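PDB 3U6X: ORF48 from Lactococcus phage TP901-1, which probably serves as the upper protein of the phage baseplate, its immunoglobulin-like domain helping to build the organelle that attaches the phage to its host. Local coordinates for residues Val48-Asp53 / Val57-Pro62; Leu79-Glu84 / Leu88-Ser93. All blocks are in the same frame, centred on the assembly; numbering follows the deposited sequence.

Contact 1 of 2, residues Val48-Asp53 / Val57-Pro62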
ATOM      1  N   VAL V  48      40.503 -35.466  19.652  1.00 44.44           N
ATOM      2  CA  VAL V  48      41.538 -34.594  19.108  1.00 43.28           C
ATOM      3  C   VAL V  48      42.037 -33.571  20.110  1.00 46.41           C
ATOM      4  O   VAL V  48      41.319 -33.166  21.025  1.00 44.48           O
ATOM      5  CB  VAL V  48      41.164 -33.948  17.730  1.00 46.43           C
ATOM      6  CG1 VAL V  48      40.921 -35.011  16.672  1.00 45.95           C
ATOM      7  CG2 VAL V  48      39.965 -32.991  17.833  1.00 45.92           C
ATOM      8  N   SER V  49      43.263 -33.121  19.883  1.00 44.10           N
ATOM      9  CA  SER V  49      43.902 -32.056  20.649  1.00 44.20           C
ATOM     10  C   SER V  49      44.248 -30.986  19.603  1.00 46.40           C
ATOM     11  O   SER V  49      44.980 -31.264  18.660  1.00 46.41           O
ATOM     12  CB  SER V  49      45.131 -32.569  21.400  1.00 47.44           C
ATOM     13  OG  SER V  49      45.581 -31.607  22.340  1.00 58.35           O
ATOM     14  N   LEU V  50      43.611 -29.825  19.687  1.00 40.80           N
ATOM     15  CA  LEU V  50      43.807 -28.753  18.714  1.00 39.16           C
ATOM     16  C   LEU V  50      44.735 -27.616  19.198  1.00 41.32           C
ATOM     17  O   LEU V  50      44.762 -27.221  20.378  1.00 39.33           O
ATOM     18  CB  LEU V  50      42.468 -28.233  18.137  1.00 38.85           C
ATOM     19  CG  LEU V  50      41.505 -29.296  17.593  1.00 42.62           C
ATOM     20  CD1 LEU V  50      40.197 -28.696  17.228  1.00 42.45           C
ATOM     21  CD2 LEU V  50      42.090 -30.038  16.429  1.00 44.11           C
ATOM     22  N   SER V  51      45.519 -27.135  18.246  1.00 38.18           N
ATOM     23  CA  SER V  51      46.568 -26.143  18.395  1.00 38.25           C
ATOM     24  C   SER V  51      46.509 -25.245  17.135  1.00 40.99           C
ATOM     25  O   SER V  51      46.349 -25.765  16.024  1.00 40.04           O
ATOM     26  CB  SER V  51      47.901 -26.885  18.435  1.00 43.09           C
ATOM     27  OG  SER V  51      48.849 -26.190  19.212  1.00 59.11           O
ATOM     28  N   TYR V  52      46.684 -23.917  17.296  1.00 37.70           N
ATOM     29  CA  TYR V  52      46.553 -22.998  16.162  1.00 37.42           C
ATOM     30  C   TYR V  52      47.635 -21.956  15.932  1.00 43.89           C
ATOM     31  O   TYR V  52      48.026 -21.210  16.842  1.00 43.51           O
ATOM     32  CB  TYR V  52      45.215 -22.227  16.272  1.00 37.49           C
ATOM     33  CG  TYR V  52      43.968 -23.076  16.307  1.00 37.00           C
ATOM     34  CD1 TYR V  52      43.285 -23.384  15.140  1.00 39.32           C
ATOM     35  CD2 TYR V  52      43.451 -23.544  17.515  1.00 36.21           C
ATOM     36  CE1 TYR V  52      42.117 -24.140  15.166  1.00 40.87           C
ATOM     37  CE2 TYR V  52      42.311 -24.335  17.550  1.00 36.34           C
ATOM     38  CZ  TYR V  52      41.634 -24.611  16.372  1.00 42.74           C
ATOM     39  OH  TYR V  52      40.489 -25.352  16.365  1.00 42.17           O
ATOM     40  N   ASP V  53      47.997 -21.816  14.660  1.00 42.34           N
ATOM     41  CA  ASP V  53      48.848 -20.760  14.107  1.00 43.26           C
ATOM     42  C   ASP V  53      48.006 -20.050  13.034  1.00 48.62           C
ATOM     43  O   ASP V  53      46.891 -20.521  12.741  1.00 49.04           O
ATOM     44  CB  ASP V  53      50.134 -21.336  13.498  1.00 45.06           C
ATOM     45  CG  ASP V  53      51.271 -21.548  14.486  1.00 56.51           C
ATOM     46  OD1 ASP V  53      51.256 -20.902  15.574  1.00 57.89           O
ATOM     47  OD2 ASP V  53      52.189 -22.339  14.169  1.00 60.97           O
ATOM     48  N   VAL V  57      45.949 -25.378  11.497  1.00 44.44           N
ATOM     49  CA  VAL V  57      45.426 -26.110  12.644  1.00 43.28           C
ATOM     50  C   VAL V  57      46.323 -27.333  12.804  1.00 47.04           C
ATOM     51  O   VAL V  57      46.519 -28.086  11.848  1.00 46.79           O
ATOM     52  CB  VAL V  57      43.941 -26.560  12.485  1.00 46.21           C
ATOM     53  CG1 VAL V  57      43.388 -27.074  13.805  1.00 45.65           C
ATOM     54  CG2 VAL V  57      43.072 -25.439  11.971  1.00 46.10           C
ATOM     55  N   TYR V  58      46.833 -27.549  14.012  1.00 43.01           N
ATOM     56  CA  TYR V  58      47.590 -28.749  14.332  1.00 42.58           C
ATOM     57  C   TYR V  58      46.634 -29.696  15.062  1.00 46.65           C
ATOM     58  O   TYR V  58      46.125 -29.343  16.119  1.00 46.57           O
ATOM     59  CB  TYR V  58      48.830 -28.411  15.157  1.00 43.35           C
ATOM     60  CG  TYR V  58      49.701 -27.366  14.499  1.00 44.75           C
ATOM     61  CD1 TYR V  58      50.573 -27.705  13.466  1.00 46.83           C
ATOM     62  CD2 TYR V  58      49.673 -26.040  14.924  1.00 44.74           C
ATOM     63  CE1 TYR V  58      51.362 -26.737  12.841  1.00 47.03           C
ATOM     64  CE2 TYR V  58      50.468 -25.068  14.318  1.00 45.00           C
ATOM     65  CZ  TYR V  58      51.310 -25.421  13.277  1.00 50.69           C
ATOM     66  OH  TYR V  58      52.084 -24.456  12.686  1.00 49.21           O
ATOM     67  N   VAL V  59      46.294 -30.824  14.425  1.00 43.36           N
ATOM     68  CA  VAL V  59      45.348 -31.824  14.913  1.00 43.13           C
ATOM     69  C   VAL V  59      46.102 -33.023  15.454  1.00 50.19           C
ATOM     70  O   VAL V  59      46.714 -33.772  14.691  1.00 49.87           O
ATOM     71  CB  VAL V  59      44.345 -32.234  13.803  1.00 46.35           C
ATOM     72  CG1 VAL V  59      43.263 -33.146  14.354  1.00 45.78           C
ATOM     73  CG2 VAL V  59      43.717 -31.005  13.136  1.00 46.02           C
ATOM     74  N   GLU V  60      46.072 -33.187  16.774  1.00 49.26           N
ATOM     75  CA  GLU V  60      46.695 -34.304  17.478  1.00 50.16           C
ATOM     76  C   GLU V  60      45.623 -35.351  17.831  1.00 53.97           C
ATOM     77  O   GLU V  60      44.652 -35.018  18.487  1.00 54.15           O
ATOM     78  CB  GLU V  60      47.402 -33.813  18.736  1.00 52.25           C
ATOM     79  CG  GLU V  60      48.905 -33.761  18.595  1.00 67.60           C
ATOM     80  CD  GLU V  60      49.643 -34.512  19.681  1.00 94.66           C
ATOM     81  OE1 GLU V  60      50.214 -35.580  19.366  1.00 95.95           O
ATOM     82  OE2 GLU V  60      49.642 -34.044  20.844  1.00 92.45           O
ATOM     83  N   MET V  61      45.799 -36.590  17.380  1.00 49.59           N
ATOM     84  CA  MET V  61      44.886 -37.725  17.534  1.00 48.64           C
ATOM     85  C   MET V  61      45.652 -38.903  18.167  1.00 50.63           C
ATOM     86  O   MET V  61      46.864 -38.949  18.020  1.00 48.07           O
ATOM     87  CB  MET V  61      44.446 -38.178  16.120  1.00 51.17           C
ATOM     88  CG  MET V  61      43.619 -37.174  15.392  1.00 55.40           C
ATOM     89  SD  MET V  61      43.538 -37.568  13.646  1.00 59.58           S
ATOM     90  CE  MET V  61      44.717 -36.406  13.062  1.00 56.65           C
ATOM     91  N   PRO V  62      44.998 -39.935  18.755  1.00 49.03           N
ATOM     92  CA  PRO V  62      45.765 -41.088  19.231  1.00 49.26           C
ATOM     93  C   PRO V  62      46.401 -41.808  18.042  1.00 54.00           C
ATOM     94  O   PRO V  62      45.837 -41.837  16.932  1.00 52.53           O
ATOM     95  CB  PRO V  62      44.705 -41.974  19.900  1.00 51.22           C
ATOM     96  CG  PRO V  62      43.561 -41.080  20.171  1.00 55.67           C
ATOM     97  CD  PRO V  62      43.558 -40.131  19.010  1.00 51.09           C
TER
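Val-48, just ahead of the strand, opens the contact with its CG1 methyl, which rests 3.7 Å from Met-61 CG and also touches Val-59. Ser-49 and Glu-60 form an antiparallel hydrogen-bonded pair: Ser-49 N donates to Glu-60 O at 2.7 Å, and Glu-60 N returns a bond to Ser-49 O. Their CB atoms lie alongside each other on the solvent-accessible face, which suits a small serine and a charged glutamate. Leu-50 turns to the buried face, where its CD2 methyl packs 3.8 Å from Val-59 CG2; branched aliphatic chains fill this interior well. Ser-51 repeats the two-bond pattern with Tyr-58. Back on the Leu-50 face, the ring of Tyr-52 lies beside Val-57, with CE1 3.5 Å from CG1 of that valine, while its hydroxyl bonds to Pro-14 O. Asp-53 closes the row. Tyr-58 holds CG anti to its carbonyl carbon (chi1 -54°), which carries the ring back along the strand to this aspartate; OD2 accepts a 2.6 Å bond from Tyr-58 OH on its anti side, somewhat out of the carboxylate plane, which stands 87° from the ring. Asp-53 OD1 is bonded to Thr-42 of a second subunit. Strand 56-60 is flanked on its other side by strand 3-8, Val-59 and Met-61 lean on Val-18 of strand 16-22, and Ser-51 and Tyr-52 also pair antiparallel with a strand of the second subunit, so the sheet runs on across the interface.

Contact 2 of 2, residues Leu79-Glu84 / Leu88-Ser93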
ATOM      1  N   LEU V  79      38.453 -32.541   4.326  1.00 50.54           N
ATOM      2  CA  LEU V  79      39.634 -33.251   3.837  1.00 48.67           C
ATOM      3  C   LEU V  79      39.488 -34.691   4.315  1.00 49.83           C
ATOM      4  O   LEU V  79      39.098 -34.933   5.469  1.00 48.67           O
ATOM      5  CB  LEU V  79      40.929 -32.646   4.408  1.00 48.42           C
ATOM      6  CG  LEU V  79      42.268 -33.278   3.954  1.00 53.02           C
ATOM      7  CD1 LEU V  79      43.311 -32.238   3.766  1.00 53.07           C
ATOM      8  CD2 LEU V  79      42.778 -34.309   4.931  1.00 55.21           C
ATOM      9  N   LEU V  80      39.784 -35.633   3.419  1.00 45.10           N
ATOM     10  CA  LEU V  80      39.764 -37.061   3.726  1.00 44.50           C
ATOM     11  C   LEU V  80      41.152 -37.640   3.538  1.00 48.57           C
ATOM     12  O   LEU V  80      41.921 -37.136   2.728  1.00 47.84           O
ATOM     13  CB  LEU V  80      38.819 -37.838   2.784  1.00 44.06           C
ATOM     14  CG  LEU V  80      37.352 -37.470   2.704  1.00 48.07           C
ATOM     15  CD1 LEU V  80      36.666 -38.329   1.677  1.00 48.11           C
ATOM     16  CD2 LEU V  80      36.652 -37.627   4.032  1.00 49.40           C
ATOM     17  N   VAL V  81      41.436 -38.733   4.256  1.00 45.15           N
ATOM     18  CA  VAL V  81      42.606 -39.570   4.077  1.00 43.98           C
ATOM     19  C   VAL V  81      41.976 -40.933   3.822  1.00 47.37           C
ATOM     20  O   VAL V  81      41.197 -41.412   4.648  1.00 45.24           O
ATOM     21  CB  VAL V  81      43.581 -39.580   5.273  1.00 46.97           C
ATOM     22  CG1 VAL V  81      44.764 -40.491   4.972  1.00 46.12           C
ATOM     23  CG2 VAL V  81      44.050 -38.160   5.618  1.00 46.64           C
ATOM     24  N   ILE V  82      42.221 -41.503   2.637  1.00 45.65           N
ATOM     25  CA  ILE V  82      41.686 -42.816   2.243  1.00 45.97           C
ATOM     26  C   ILE V  82      42.812 -43.841   2.012  1.00 53.50           C
ATOM     27  O   ILE V  82      43.720 -43.591   1.221  1.00 54.01           O
ATOM     28  CB  ILE V  82      40.734 -42.725   1.020  1.00 48.14           C
ATOM     29  CG1 ILE V  82      39.719 -41.581   1.178  1.00 48.21           C
ATOM     30  CG2 ILE V  82      40.026 -44.058   0.759  1.00 48.01           C
ATOM     31  CD1 ILE V  82      38.869 -41.214  -0.064  1.00 50.44           C
ATOM     32  N   LYS V  83      42.751 -44.976   2.732  1.00 51.75           N
ATOM     33  CA  LYS V  83      43.651 -46.111   2.598  1.00 52.41           C
ATOM     34  C   LYS V  83      42.733 -47.313   2.415  1.00 58.32           C
ATOM     35  O   LYS V  83      42.236 -47.869   3.394  1.00 58.75           O
ATOM     36  CB  LYS V  83      44.592 -46.261   3.814  1.00 55.14           C
ATOM     37  CG  LYS V  83      45.698 -47.301   3.619  1.00 70.78           C
ATOM     38  CD  LYS V  83      46.636 -47.385   4.816  1.00 84.99           C
ATOM     39  CE  LYS V  83      47.099 -48.803   5.094  1.00102.28           C
ATOM     40  NZ  LYS V  83      46.006 -49.674   5.621  1.00114.98           N
ATOM     41  N   GLU V  84      42.457 -47.653   1.144  1.00 55.29           N
ATOM     42  CA  GLU V  84      41.591 -48.749   0.698  1.00 55.39           C
ATOM     43  C   GLU V  84      40.144 -48.519   1.173  1.00 57.55           C
ATOM     44  O   GLU V  84      39.514 -47.583   0.701  1.00 57.42           O
ATOM     45  CB  GLU V  84      42.141 -50.156   1.073  1.00 57.58           C
ATOM     46  CG  GLU V  84      43.598 -50.453   0.724  1.00 75.22           C
ATOM     47  CD  GLU V  84      44.284 -51.530   1.558  1.00115.58           C
ATOM     48  OE1 GLU V  84      43.998 -51.654   2.775  1.00118.06           O
ATOM     49  OE2 GLU V  84      45.155 -52.227   0.990  1.00121.28           O
ATOM     50  N   LEU V  88      39.687 -41.538   7.172  1.00 41.02           N
ATOM     51  CA  LEU V  88      39.909 -40.594   8.265  1.00 40.66           C
ATOM     52  C   LEU V  88      39.385 -39.225   7.719  1.00 45.61           C
ATOM     53  O   LEU V  88      39.920 -38.674   6.751  1.00 45.77           O
ATOM     54  CB  LEU V  88      41.388 -40.533   8.683  1.00 40.34           C
ATOM     55  CG  LEU V  88      41.695 -39.797  10.001  1.00 44.64           C
ATOM     56  CD1 LEU V  88      41.097 -40.535  11.224  1.00 44.05           C
ATOM     57  CD2 LEU V  88      43.196 -39.626  10.182  1.00 46.94           C
ATOM     58  N   CYS V  89      38.258 -38.765   8.273  1.00 42.03           N
ATOM     59  CA  CYS V  89      37.534 -37.575   7.827  1.00 41.65           C
ATOM     60  C   CYS V  89      37.766 -36.369   8.725  1.00 44.79           C
ATOM     61  O   CYS V  89      37.557 -36.448   9.937  1.00 43.85           O
ATOM     62  CB  CYS V  89      36.051 -37.919   7.703  1.00 42.14           C
ATOM     63  SG  CYS V  89      34.979 -36.542   7.232  1.00 46.02           S
ATOM     64  N   PHE V  90      38.159 -35.237   8.114  1.00 40.98           N
ATOM     65  CA  PHE V  90      38.405 -33.978   8.815  1.00 40.41           C
ATOM     66  C   PHE V  90      37.346 -32.983   8.388  1.00 44.68           C
ATOM     67  O   PHE V  90      37.254 -32.674   7.203  1.00 44.16           O
ATOM     68  CB  PHE V  90      39.819 -33.431   8.516  1.00 41.90           C
ATOM     69  CG  PHE V  90      40.968 -34.300   8.986  1.00 43.27           C
ATOM     70  CD1 PHE V  90      41.627 -34.027  10.180  1.00 45.45           C
ATOM     71  CD2 PHE V  90      41.411 -35.373   8.215  1.00 45.85           C
ATOM     72  CE1 PHE V  90      42.687 -34.825  10.609  1.00 46.75           C
ATOM     73  CE2 PHE V  90      42.480 -36.173   8.639  1.00 48.99           C
ATOM     74  CZ  PHE V  90      43.117 -35.891   9.833  1.00 46.86           C
ATOM     75  N   LYS V  91      36.506 -32.523   9.333  1.00 41.74           N
ATOM     76  CA  LYS V  91      35.447 -31.556   9.030  1.00 41.80           C
ATOM     77  C   LYS V  91      35.736 -30.265   9.753  1.00 48.28           C
ATOM     78  O   LYS V  91      35.826 -30.251  10.977  1.00 48.68           O
ATOM     79  CB  LYS V  91      34.038 -32.084   9.399  1.00 43.61           C
ATOM     80  CG  LYS V  91      33.445 -33.160   8.468  1.00 52.32           C
ATOM     81  CD  LYS V  91      33.019 -32.613   7.122  1.00 65.60           C
ATOM     82  CE  LYS V  91      31.823 -33.264   6.473  1.00 74.12           C
ATOM     83  NZ  LYS V  91      32.013 -34.700   6.174  1.00 81.59           N
ATOM     84  N   MET V  92      35.945 -29.191   8.998  1.00 46.09           N
ATOM     85  CA  MET V  92      36.205 -27.878   9.563  1.00 46.39           C
ATOM     86  C   MET V  92      34.911 -27.059   9.620  1.00 49.89           C
ATOM     87  O   MET V  92      34.091 -27.084   8.700  1.00 47.92           O
ATOM     88  CB  MET V  92      37.267 -27.152   8.737  1.00 49.36           C
ATOM     89  CG  MET V  92      37.682 -25.818   9.321  1.00 54.05           C
ATOM     90  SD  MET V  92      39.445 -25.535   9.167  1.00 59.85           S
ATOM     91  CE  MET V  92      39.515 -25.222   7.548  1.00 57.09           C
ATOM     92  N   SER V  93      34.737 -26.337  10.710  1.00 49.41           N
ATOM     93  CA  SER V  93      33.596 -25.461  10.897  1.00 51.00           C
ATOM     94  C   SER V  93      34.057 -24.020  10.689  1.00 58.23           C
ATOM     95  O   SER V  93      35.032 -23.589  11.321  1.00 58.55           O
ATOM     96  CB  SER V  93      33.027 -25.621  12.306  1.00 56.25           C
ATOM     97  OG  SER V  93      32.503 -26.922  12.520  1.00 70.15           O
TER
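Phe-90 and Leu-79 face each other as an antiparallel hydrogen-bonded pair, with Phe-90 N donating a hydrogen bond to Leu-79 O at 2.8 Å and Leu-79 N bonding in return to Phe-90 O. The phenylalanine side chain can be traced outward from there. Its CB sits 3.5 Å from Leu-79 O. With CG anti to the carbonyl carbon (chi1 -63°), the ring runs out beside the neighbouring strand and presents an edge to it, and that same carbonyl oxygen lies in the ring plane. CD2 then meets the CD2 methyl of Leu-79 at 3.7 Å, the methyl standing above the ring plane and the leucine lying alongside, pointing the same way. Farther out, CE2 reaches Val-81 CG2 at 3.9 Å, the valine approaching near the ring plane. A flat, wide ring suits this place because it can serve both aliphatic partners, while also stacking on Phe-4. Val-81 in turn pairs with Leu-88 through two backbone bonds, their CB atoms 4.2 Å apart. On the reverse face, the Leu-80 CD2 methyl lies 3.7 Å from Cys-89 CB and also touches SG; the slim cysteine leaves room for the leucine and for Tyr-21, which touches both. Leu-80, with Ile-82 and Lys-91, also meets a chain of another protein on this face. The arrangement is an antiparallel beta hairpin, with one face turned to the core of an immunoglobulin-like domain and the other toward a partner protein.

Both contacts are beta hairpins of one antiparallel sheet, lying in series along the chain, and their centres lie 14 Å apart. They are not adjacent in strand order, since strands 16-22 and 43-53 come between 86-92 and 56-60, yet their side chains meet, which implies that the sheet curls so that these strands face one another. Met-61 of contact 1 makes the bridge: its CE methyl lies 3.6 Å from Phe-90 CE1, and its SD 4.0 Å from Leu-88 CD2, both in contact 2. Val-59 CG1 adds a third touch, 4.1 Å from Phe-90 CE1. Contact 1 also faces a second subunit, whereas contact 2 meets another protein, consistent with a domain built for assembly.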